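Local coordinates for protein alpha-1,3-glucanase (Paenibacillus glycanilyticus, PDB 6K0P) that probably hydrolyses alpha-1,3-glucan as a family 87 glycoside hydrolase, and is held here as an engineered variant with nigerose and calcium bound, at residues 73-78 against 168-173; 86-91 against 98-103; 488-493 against 521-526. The protein carries 1 engineered substitution. All blocks are in the same frame, centred on the assembly; numbering follows the deposited sequence. Where two conformers were deposited one is given.

Contact 1: 73-78 against 168-173; sequences NAFVLR and DLLETE. With CA (calcium ion), chain J.
Arg78 and Asp168 both set CG anti to the backbone N (chi1 -171° and -179°), and their side chains run side by side. The Arg78 chain stays extended as far as NE, which carries NH1 to the carboxylate. NH1 of Arg78 and OD2 of Asp168 form a salt bridge at 2.8 Å. The oxygen lies in the guanidinium plane, at its edge, and the two flat groups are turned 60° apart. The other carboxylate oxygen, Asp168 OD1, binds the calcium ion at 2.3 Å, and Asp168 O binds it at 2.6 Å. Glu23, Glu25, Ser50 and Ser53 complete the site.

The two strands are antiparallel. A classic beta bulge lies at each end: Asn73 and Ala74 face Glu173, and Asp168 and Leu169 face Arg78. Glu173 O takes both Asn73 N (2.9 Å) and Ala74 N (3.0 Å). Between the bulges, Glu171 lies alongside Val76, with OE1 of Glu171 3.5 Å from CG2 of Val76. Its OE2 is paired with Lys326 and Arg350. On the other face, Leu77 CD1 meets Leu170 CD1 at 3.9 Å.

Asp168 thus divides its carboxylate between a metal and an arginine. Both positive partners would be expected to stabilise its charged form, and Arg78, with the metal, probably limits how this calcium ligand can turn.

Contact 2: 86-91 against 98-103; sequences TGTVSI and KGKFNV. With GLC (alpha-D-glucopyranose), chain D.
Phe101 and Val89 lie side by side and point the same way, on the face they share with Val103 and Ile91. CG1 of Val89 touches CB of Phe101 at 4.0 Å. The same methyl meets CG1 of Val103, whose side chain crosses that of Val89 at about a right angle. Ile91 comes to the far end of the Phe101 ring at a slant. Its CB is 3.9 Å from Phe101 CE2, and its CD1 also reaches CE2 and CZ. Val89 O lies at the edge of this ring, near its plane.

The opposite face is polar. Lys100 crosses Thr88 obliquely, and its CD passes CB and OG1 of Thr88. The lysine chain then bends at its last torsion (chi4 -80°), which brings NZ back to OG of Ser90 at 2.8 Å. Asp161 gathers this group: it pairs with Lys100 NZ and bonds to the hydroxyls of Thr88 and Ser90. Asn102 also points to this face. Its OD1 accepts a weak hydrogen bond from O2 of a bound glucose at 3.1 Å, and the same sugar is bonded to Lys106. Asn102 is part of a glycan pocket.

The backbones pair in antiparallel register. Phe101 N gives to Val89 O at 2.8 Å. Near the turn, Lys98 and Gly99 both face Ile91 in a classic beta bulge, where Lys98 N makes the shorter bond to Ile91 O (2.8 Å).

The two strands form a beta hairpin. Strand 152-156 flanks 86-93 in the same sheet, and 96-104 is outermost within the chain. The apolar face packs on strands 72-80 and 137-143.

Contact 3: 488-493 against 521-526; sequences VYFGLM and GIKLVV
Gly521 O receives two backbone N-H groups across this contact. Leu492 N reaches Gly521 O at 3.0 Å, in the carbonyl plane. Gly491 N lies 2.9 Å from Gly521 O, but its N-H is bent to 126°, and the bond is weak. One rung further, Lys523 N gives to Leu492 O at 2.8 Å with an almost straight N-H (166°). This ladder is parallel, pairing Leu492 with Ile522 and Met493 with Lys523. CA of Met493 also approaches Lys523 O at 3.3 Å, as a weaker CA-H...O contact.

The ammonium of Lys523 has its partner outside the two segments, in a salt bridge with Asp454. The lysine chain is extended throughout, with CG opposite its backbone N (chi1 178°). On the way it crosses over one face of the Phe490 ring. Lys523 CD lies 3.9 Å from the Phe490 ring centroid in a CH-pi contact, displaced toward the rim. CB of Tyr489 sits over the other face of the ring, which is thus held between two side chains. Tyr489 OH is bonded to Asp445.

Apolar contacts fill in around these bonds. CG of Met493 meets CG2 of Val525 at 3.6 Å. On the face opposite Met493 and Lys523, Leu492 CD1 reaches Ile522 CG1.

The chain turns a corner at Gly491 and another at Gly521 and Ile522, so the two corners stack in step, as in a parallel beta-helix. Strand 465-469 lies on one side of 490-496, and strand 554-555 follows beyond 520-524.

In the fold
Contacts 1 and 2 share the N-terminal part of the catalytic domain, D1, and contact 3 lies in D2. The hairpin of contact 2 falls between the two strands of contact 1 in sequence; contact 3 follows later. The centres of contacts 1 and 2 are about 12 Å apart, and their two antiparallel sheets pack face to face: Leu77 meets Val89, and Phe75 meets Phe101. Contact 3 lies about 35 Å from contact 1 and about 43 Å from contact 2, centre to centre. It belongs to the long parallel coils of D2. Arg324 and Trp240 of D2 bind Glu173 of contact 1, so this strand pair joins the two parts of the catalytic domain.

Contact 1: 73-78 against 168-173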
loop_
_atom_site.group_PDB
_atom_site.type_symbol
_atom_site.label_atom_id
_atom_site.label_comp_id
_atom_site.label_asym_id
_atom_site.label_seq_id
_atom_site.Cartn_x
_atom_site.Cartn_y
_atom_site.Cartn_z
ATOM N N ASN A 73 24.259 0.366 -4.057
ATOM C CA ASN A 73 24.946 1.098 -2.998
ATOM C C ASN A 73 24.027 1.442 -1.833
ATOM O O ASN A 73 24.475 2.090 -0.877
ATOM C CB ASN A 73 25.600 2.394 -3.523
ATOM C CG ASN A 73 24.612 3.321 -4.236
ATOM O OD1 ASN A 73 23.415 3.117 -4.196
ATOM N ND2 ASN A 73 25.133 4.350 -4.906
ATOM N N ALA A 74 22.756 1.048 -1.884
ATOM C CA ALA A 74 21.796 1.464 -0.873
ATOM C C ALA A 74 20.831 0.328 -0.594
ATOM O O ALA A 74 20.549 -0.497 -1.471
ATOM C CB ALA A 74 21.024 2.703 -1.332
ATOM N N PHE A 75 20.315 0.305 0.634
ATOM C CA PHE A 75 19.614 -0.869 1.145
ATOM C C PHE A 75 18.497 -0.448 2.080
ATOM O O PHE A 75 18.655 0.496 2.864
ATOM C CB PHE A 75 20.586 -1.791 1.898
ATOM C CG PHE A 75 21.737 -2.244 1.051
ATOM C CD1 PHE A 75 21.608 -3.355 0.232
ATOM C CD2 PHE A 75 22.915 -1.516 1.012
ATOM C CE1 PHE A 75 22.645 -3.751 -0.584
ATOM C CE2 PHE A 75 23.949 -1.904 0.183
ATOM C CZ PHE A 75 23.819 -3.028 -0.604
ATOM N N VAL A 76 17.385 -1.177 2.029
ATOM C CA VAL A 76 16.322 -1.044 3.023
ATOM C C VAL A 76 16.050 -2.424 3.609
ATOM O O VAL A 76 15.750 -3.373 2.870
ATOM C CB VAL A 76 15.041 -0.413 2.453
ATOM C CG1 VAL A 76 13.986 -0.295 3.559
ATOM C CG2 VAL A 76 15.340 0.972 1.854
ATOM N N LEU A 77 16.170 -2.540 4.929
ATOM C CA LEU A 77 15.942 -3.795 5.634
ATOM C C LEU A 77 14.596 -3.725 6.352
ATOM O O LEU A 77 14.439 -2.960 7.308
ATOM C CB LEU A 77 17.061 -4.025 6.650
ATOM C CG LEU A 77 17.058 -5.401 7.305
ATOM C CD1 LEU A 77 17.595 -6.447 6.318
ATOM C CD2 LEU A 77 17.900 -5.342 8.570
ATOM N N ARG A 78 13.627 -4.524 5.900
ATOM C CA ARG A 78 12.375 -4.665 6.636
ATOM C C ARG A 78 12.580 -5.733 7.697
ATOM O O ARG A 78 13.017 -6.850 7.387
ATOM C CB ARG A 78 11.205 -5.049 5.730
ATOM C CG ARG A 78 9.839 -4.985 6.437
ATOM C CD ARG A 78 8.687 -5.218 5.470
ATOM N NE ARG A 78 7.413 -4.689 5.964
ATOM C CZ ARG A 78 6.411 -5.435 6.439
ATOM N NH1 ARG A 78 6.527 -6.761 6.532
ATOM N NH2 ARG A 78 5.288 -4.849 6.832
ATOM N N ASP A 168 12.981 -9.721 7.266
ATOM C CA ASP A 168 11.879 -10.065 6.371
ATOM C C ASP A 168 12.300 -10.004 4.905
ATOM O O ASP A 168 12.135 -10.978 4.159
ATOM C CB ASP A 168 10.701 -9.122 6.656
ATOM C CG ASP A 168 9.496 -9.405 5.794
ATOM O OD1 ASP A 168 9.490 -10.434 5.094
ATOM O OD2 ASP A 168 8.535 -8.607 5.823
ATOM N N LEU A 169 12.814 -8.856 4.474
ATOM C CA LEU A 169 13.236 -8.655 3.098
ATOM C C LEU A 169 14.299 -7.571 3.085
ATOM O O LEU A 169 14.476 -6.828 4.054
ATOM C CB LEU A 169 12.058 -8.272 2.177
ATOM C CG LEU A 169 11.297 -6.954 2.447
ATOM C CD1 LEU A 169 12.053 -5.706 1.964
ATOM C CD2 LEU A 169 9.925 -6.975 1.792
ATOM N N LEU A 170 14.980 -7.471 1.949
ATOM C CA LEU A 170 15.972 -6.438 1.692
ATOM C C LEU A 170 15.644 -5.782 0.360
ATOM O O LEU A 170 15.483 -6.479 -0.647
ATOM C CB LEU A 170 17.362 -7.080 1.624
ATOM C CG LEU A 170 18.578 -6.169 1.449
ATOM C CD1 LEU A 170 18.801 -5.376 2.728
ATOM C CD2 LEU A 170 19.808 -7.003 1.085
ATOM N N GLU A 171 15.525 -4.450 0.354
ATOM C CA GLU A 171 15.544 -3.682 -0.887
ATOM C C GLU A 171 16.993 -3.386 -1.210
ATOM O O GLU A 171 17.773 -3.048 -0.314
ATOM C CB GLU A 171 14.865 -2.318 -0.738
ATOM C CG GLU A 171 13.404 -2.333 -0.437
ATOM C CD GLU A 171 12.843 -0.923 -0.319
ATOM O OE1 GLU A 171 13.403 0.012 -0.930
ATOM O OE2 GLU A 171 11.841 -0.734 0.384
ATOM N N THR A 172 17.356 -3.498 -2.485
ATOM C CA THR A 172 18.672 -3.065 -2.952
ATOM C C THR A 172 18.499 -2.069 -4.091
ATOM O O THR A 172 17.588 -2.207 -4.908
ATOM C CB THR A 172 19.554 -4.253 -3.377
ATOM O OG1 THR A 172 19.129 -4.759 -4.650
ATOM C CG2 THR A 172 19.470 -5.368 -2.342
ATOM N N GLU A 173 19.351 -1.044 -4.125
ATOM C CA GLU A 173 19.205 0.011 -5.119
ATOM C C GLU A 173 20.573 0.595 -5.434
ATOM O O GLU A 173 21.420 0.740 -4.546
ATOM C CB GLU A 173 18.261 1.112 -4.602
ATOM C CG GLU A 173 17.828 2.111 -5.666
ATOM C CD GLU A 173 16.781 3.097 -5.172
ATOM O OE1 GLU A 173 16.177 2.855 -4.103
ATOM O OE2 GLU A 173 16.573 4.118 -5.856
HETATM CA CA CA J . 9.939 -12.309 3.888
#

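Contact 2: 86-91 against 98-103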
loop_
_atom_site.group_PDB
_atom_site.type_symbol
_atom_site.label_atom_id
_atom_site.label_comp_id
_atom_site.label_asym_id
_atom_site.label_seq_id
_atom_site.Cartn_x
_atom_site.Cartn_y
_atom_site.Cartn_z
ATOM N N THR A 86 15.776 0.356 20.265
ATOM C CA THR A 86 16.568 0.783 19.122
ATOM C C THR A 86 17.912 0.081 19.210
ATOM O O THR A 86 18.349 -0.353 20.283
ATOM C CB THR A 86 16.813 2.297 19.112
ATOM O OG1 THR A 86 17.651 2.644 20.227
ATOM C CG2 THR A 86 15.500 3.065 19.188
ATOM N N GLY A 87 18.564 -0.060 18.067
ATOM C CA GLY A 87 19.861 -0.693 18.063
ATOM C C GLY A 87 20.359 -0.859 16.651
ATOM O O GLY A 87 19.963 -0.112 15.750
ATOM N N THR A 88 21.248 -1.838 16.468
ATOM C CA THR A 88 21.884 -2.061 15.179
ATOM C C THR A 88 21.782 -3.525 14.766
ATOM O O THR A 88 21.559 -4.424 15.582
ATOM C CB THR A 88 23.365 -1.654 15.187
ATOM O OG1 THR A 88 24.040 -2.304 16.278
ATOM C CG2 THR A 88 23.505 -0.136 15.329
ATOM N N VAL A 89 21.937 -3.742 13.464
ATOM C CA VAL A 89 22.288 -5.043 12.915
ATOM C C VAL A 89 23.311 -4.777 11.819
ATOM O O VAL A 89 23.327 -3.700 11.215
ATOM C CB VAL A 89 21.051 -5.838 12.422
ATOM C CG1 VAL A 89 20.467 -5.220 11.153
ATOM C CG2 VAL A 89 21.404 -7.314 12.206
ATOM N N SER A 90 24.193 -5.740 11.581
ATOM C CA SER A 90 25.366 -5.493 10.758
ATOM C C SER A 90 25.176 -5.940 9.316
ATOM O O SER A 90 24.446 -6.895 9.027
ATOM C CB SER A 90 26.575 -6.200 11.345
ATOM O OG SER A 90 26.820 -5.714 12.646
ATOM N N ILE A 91 25.856 -5.242 8.401
ATOM C CA ILE A 91 25.839 -5.586 6.983
ATOM C C ILE A 91 27.260 -5.860 6.515
ATOM O O ILE A 91 28.191 -5.117 6.859
ATOM C CB ILE A 91 25.138 -4.520 6.111
ATOM C CG1 ILE A 91 25.107 -4.958 4.643
ATOM C CG2 ILE A 91 25.809 -3.146 6.252
ATOM C CD1 ILE A 91 24.207 -4.072 3.755
ATOM N N LYS A 98 30.700 -3.891 6.578
ATOM C CA LYS A 98 30.596 -2.612 5.887
ATOM C C LYS A 98 29.759 -1.577 6.616
ATOM O O LYS A 98 29.782 -0.411 6.213
ATOM C CB LYS A 98 30.023 -2.782 4.467
ATOM C CG LYS A 98 30.933 -3.566 3.525
ATOM C CD LYS A 98 32.255 -2.857 3.279
ATOM C CE LYS A 98 33.198 -3.782 2.516
ATOM N NZ LYS A 98 34.474 -3.114 2.125
ATOM N N GLY A 99 29.004 -1.952 7.641
ATOM C CA GLY A 99 28.244 -0.945 8.351
ATOM C C GLY A 99 27.188 -1.564 9.240
ATOM O O GLY A 99 27.160 -2.780 9.473
ATOM N N LYS A 100 26.316 -0.692 9.731
ATOM C CA LYS A 100 25.262 -1.080 10.654
ATOM C C LYS A 100 23.985 -0.353 10.278
ATOM O O LYS A 100 23.999 0.858 10.049
ATOM C CB LYS A 100 25.660 -0.769 12.100
ATOM C CG LYS A 100 26.762 -1.718 12.600
ATOM C CD LYS A 100 27.014 -1.638 14.083
ATOM C CE LYS A 100 28.173 -2.542 14.460
ATOM N NZ LYS A 100 27.777 -3.983 14.576
ATOM N N PHE A 101 22.891 -1.102 10.178
ATOM C CA PHE A 101 21.577 -0.491 10.058
ATOM C C PHE A 101 21.137 0.005 11.428
ATOM O O PHE A 101 21.390 -0.643 12.448
ATOM C CB PHE A 101 20.547 -1.531 9.629
ATOM C CG PHE A 101 20.626 -1.934 8.184
ATOM C CD1 PHE A 101 19.938 -1.225 7.202
ATOM C CD2 PHE A 101 21.364 -3.043 7.814
ATOM C CE1 PHE A 101 20.007 -1.617 5.869
ATOM C CE2 PHE A 101 21.431 -3.444 6.485
ATOM C CZ PHE A 101 20.743 -2.732 5.516
ATOM N N ASN A 102 20.433 1.136 11.439
ATOM C CA ASN A 102 19.756 1.631 12.633
ATOM C C ASN A 102 18.349 1.041 12.619
ATOM O O ASN A 102 17.495 1.467 11.832
ATOM C CB ASN A 102 19.731 3.162 12.600
ATOM C CG ASN A 102 19.011 3.781 13.797
ATOM O OD1 ASN A 102 17.981 3.288 14.253
ATOM N ND2 ASN A 102 19.541 4.888 14.286
ATOM N N VAL A 103 18.117 0.043 13.469
ATOM C CA VAL A 103 16.833 -0.645 13.548
ATOM C C VAL A 103 16.091 -0.158 14.782
ATOM O O VAL A 103 16.692 0.167 15.813
ATOM C CB VAL A 103 16.981 -2.181 13.538
ATOM C CG1 VAL A 103 17.567 -2.638 12.211
ATOM C CG2 VAL A 103 17.850 -2.655 14.694
HETATM C C1 GLC D . 16.601 7.038 12.955
HETATM C C2 GLC D . 15.562 6.053 13.476
HETATM C C3 GLC D . 14.150 6.620 13.428
HETATM C C4 GLC D . 14.165 7.939 14.176
HETATM C C5 GLC D . 15.267 8.837 13.639
HETATM C C6 GLC D . 15.239 10.155 14.404
HETATM O O2 GLC D . 15.685 4.819 12.800
HETATM O O3 GLC D . 13.329 5.744 14.133
HETATM O O4 GLC D . 12.942 8.647 14.042
HETATM O O5 GLC D . 16.536 8.202 13.725
HETATM O O6 GLC D . 15.631 9.946 15.750
#

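Contact 3: 488-493 against 521-526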
loop_
_atom_site.group_PDB
_atom_site.type_symbol
_atom_site.label_atom_id
_atom_site.label_comp_id
_atom_site.label_asym_id
_atom_site.label_seq_id
_atom_site.Cartn_x
_atom_site.Cartn_y
_atom_site.Cartn_z
ATOM N N VAL A 488 -5.750 -16.270 0.765
ATOM C CA VAL A 488 -5.983 -16.799 2.109
ATOM C C VAL A 488 -7.150 -17.780 2.112
ATOM O O VAL A 488 -7.068 -18.868 2.700
ATOM C CB VAL A 488 -6.183 -15.653 3.119
ATOM C CG1 VAL A 488 -6.439 -16.210 4.527
ATOM C CG2 VAL A 488 -4.960 -14.748 3.120
ATOM N N TYR A 489 -8.245 -17.424 1.431
ATOM C CA TYR A 489 -9.470 -18.215 1.447
ATOM C C TYR A 489 -10.012 -18.513 0.054
ATOM O O TYR A 489 -10.278 -19.678 -0.270
ATOM C CB TYR A 489 -10.548 -17.474 2.233
ATOM C CG TYR A 489 -10.254 -17.303 3.704
ATOM C CD1 TYR A 489 -10.000 -18.402 4.515
ATOM C CD2 TYR A 489 -10.260 -16.041 4.291
ATOM C CE1 TYR A 489 -9.749 -18.247 5.869
ATOM C CE2 TYR A 489 -10.012 -15.875 5.639
ATOM C CZ TYR A 489 -9.760 -16.984 6.423
ATOM O OH TYR A 489 -9.516 -16.827 7.766
ATOM N N PHE A 490 -10.210 -17.477 -0.767
ATOM C CA PHE A 490 -10.941 -17.609 -2.027
ATOM C C PHE A 490 -10.306 -16.731 -3.093
ATOM O O PHE A 490 -9.671 -15.726 -2.789
ATOM C CB PHE A 490 -12.433 -17.194 -1.927
ATOM C CG PHE A 490 -13.049 -17.394 -0.566
ATOM C CD1 PHE A 490 -13.398 -18.664 -0.120
ATOM C CD2 PHE A 490 -13.309 -16.306 0.256
ATOM C CE1 PHE A 490 -13.969 -18.842 1.134
ATOM C CE2 PHE A 490 -13.884 -16.477 1.513
ATOM C CZ PHE A 490 -14.219 -17.749 1.949
ATOM N N GLY A 491 -10.532 -17.088 -4.358
ATOM C CA GLY A 491 -10.112 -16.237 -5.453
ATOM C C GLY A 491 -11.052 -15.064 -5.648
ATOM O O GLY A 491 -10.656 -13.901 -5.495
ATOM N N LEU A 492 -12.310 -15.353 -5.977
ATOM C CA LEU A 492 -13.317 -14.333 -6.247
ATOM C C LEU A 492 -14.483 -14.542 -5.295
ATOM O O LEU A 492 -14.960 -15.669 -5.135
ATOM C CB LEU A 492 -13.811 -14.447 -7.696
ATOM C CG LEU A 492 -12.720 -14.475 -8.764
ATOM C CD1 LEU A 492 -13.283 -14.814 -10.154
ATOM C CD2 LEU A 492 -11.996 -13.130 -8.784
ATOM N N MET A 493 -14.944 -13.464 -4.665
ATOM C CA MET A 493 -15.997 -13.543 -3.664
ATOM C C MET A 493 -17.073 -12.524 -4.025
ATOM O O MET A 493 -16.820 -11.314 -4.008
ATOM C CB MET A 493 -15.416 -13.267 -2.278
ATOM C CG MET A 493 -16.435 -13.225 -1.155
ATOM S SD MET A 493 -15.567 -13.159 0.426
ATOM C CE MET A 493 -16.611 -12.050 1.372
ATOM N N GLY A 521 -12.222 -21.634 -5.129
ATOM C CA GLY A 521 -11.850 -20.696 -6.174
ATOM C C GLY A 521 -12.781 -19.501 -6.214
ATOM O O GLY A 521 -12.337 -18.351 -6.240
ATOM N N ILE A 522 -14.087 -19.763 -6.212
ATOM C CA ILE A 522 -15.119 -18.736 -6.266
ATOM C C ILE A 522 -16.101 -19.001 -5.136
ATOM O O ILE A 522 -16.529 -20.144 -4.941
ATOM C CB ILE A 522 -15.846 -18.765 -7.626
ATOM C CG1 ILE A 522 -14.853 -18.482 -8.757
ATOM C CG2 ILE A 522 -17.030 -17.780 -7.639
ATOM C CD1 ILE A 522 -15.360 -18.847 -10.126
ATOM N N LYS A 523 -16.442 -17.960 -4.378
ATOM C CA LYS A 523 -17.483 -18.058 -3.362
ATOM C C LYS A 523 -18.589 -17.066 -3.684
ATOM O O LYS A 523 -18.334 -15.862 -3.827
ATOM C CB LYS A 523 -16.948 -17.799 -1.953
ATOM C CG LYS A 523 -18.071 -17.850 -0.910
ATOM C CD LYS A 523 -17.535 -17.885 0.514
ATOM C CE LYS A 523 -18.671 -17.829 1.534
ATOM N NZ LYS A 523 -18.170 -17.848 2.950
ATOM N N LEU A 524 -19.810 -17.577 -3.822
ATOM C CA LEU A 524 -21.007 -16.748 -3.799
ATOM C C LEU A 524 -21.491 -16.745 -2.354
ATOM O O LEU A 524 -21.902 -17.786 -1.830
ATOM C CB LEU A 524 -22.059 -17.309 -4.759
ATOM C CG LEU A 524 -21.594 -17.668 -6.177
ATOM C CD1 LEU A 524 -22.778 -18.173 -7.028
ATOM C CD2 LEU A 524 -20.910 -16.498 -6.887
ATOM N N VAL A 525 -21.389 -15.599 -1.688
ATOM C CA VAL A 525 -21.722 -15.533 -0.269
ATOM C C VAL A 525 -23.221 -15.753 -0.103
ATOM O O VAL A 525 -24.037 -15.031 -0.686
ATOM C CB VAL A 525 -21.267 -14.200 0.342
ATOM C CG1 VAL A 525 -21.625 -14.133 1.838
ATOM C CG2 VAL A 525 -19.761 -14.011 0.123
ATOM N N VAL A 526 -23.585 -16.751 0.702
ATOM C CA VAL A 526 -24.985 -17.120 0.902
ATOM C C VAL A 526 -25.586 -16.417 2.110
ATOM O O VAL A 526 -26.720 -15.933 2.059
ATOM C CB VAL A 526 -25.087 -18.655 1.027
ATOM C CG1 VAL A 526 -26.515 -19.076 1.372
ATOM C CG2 VAL A 526 -24.642 -19.315 -0.251
#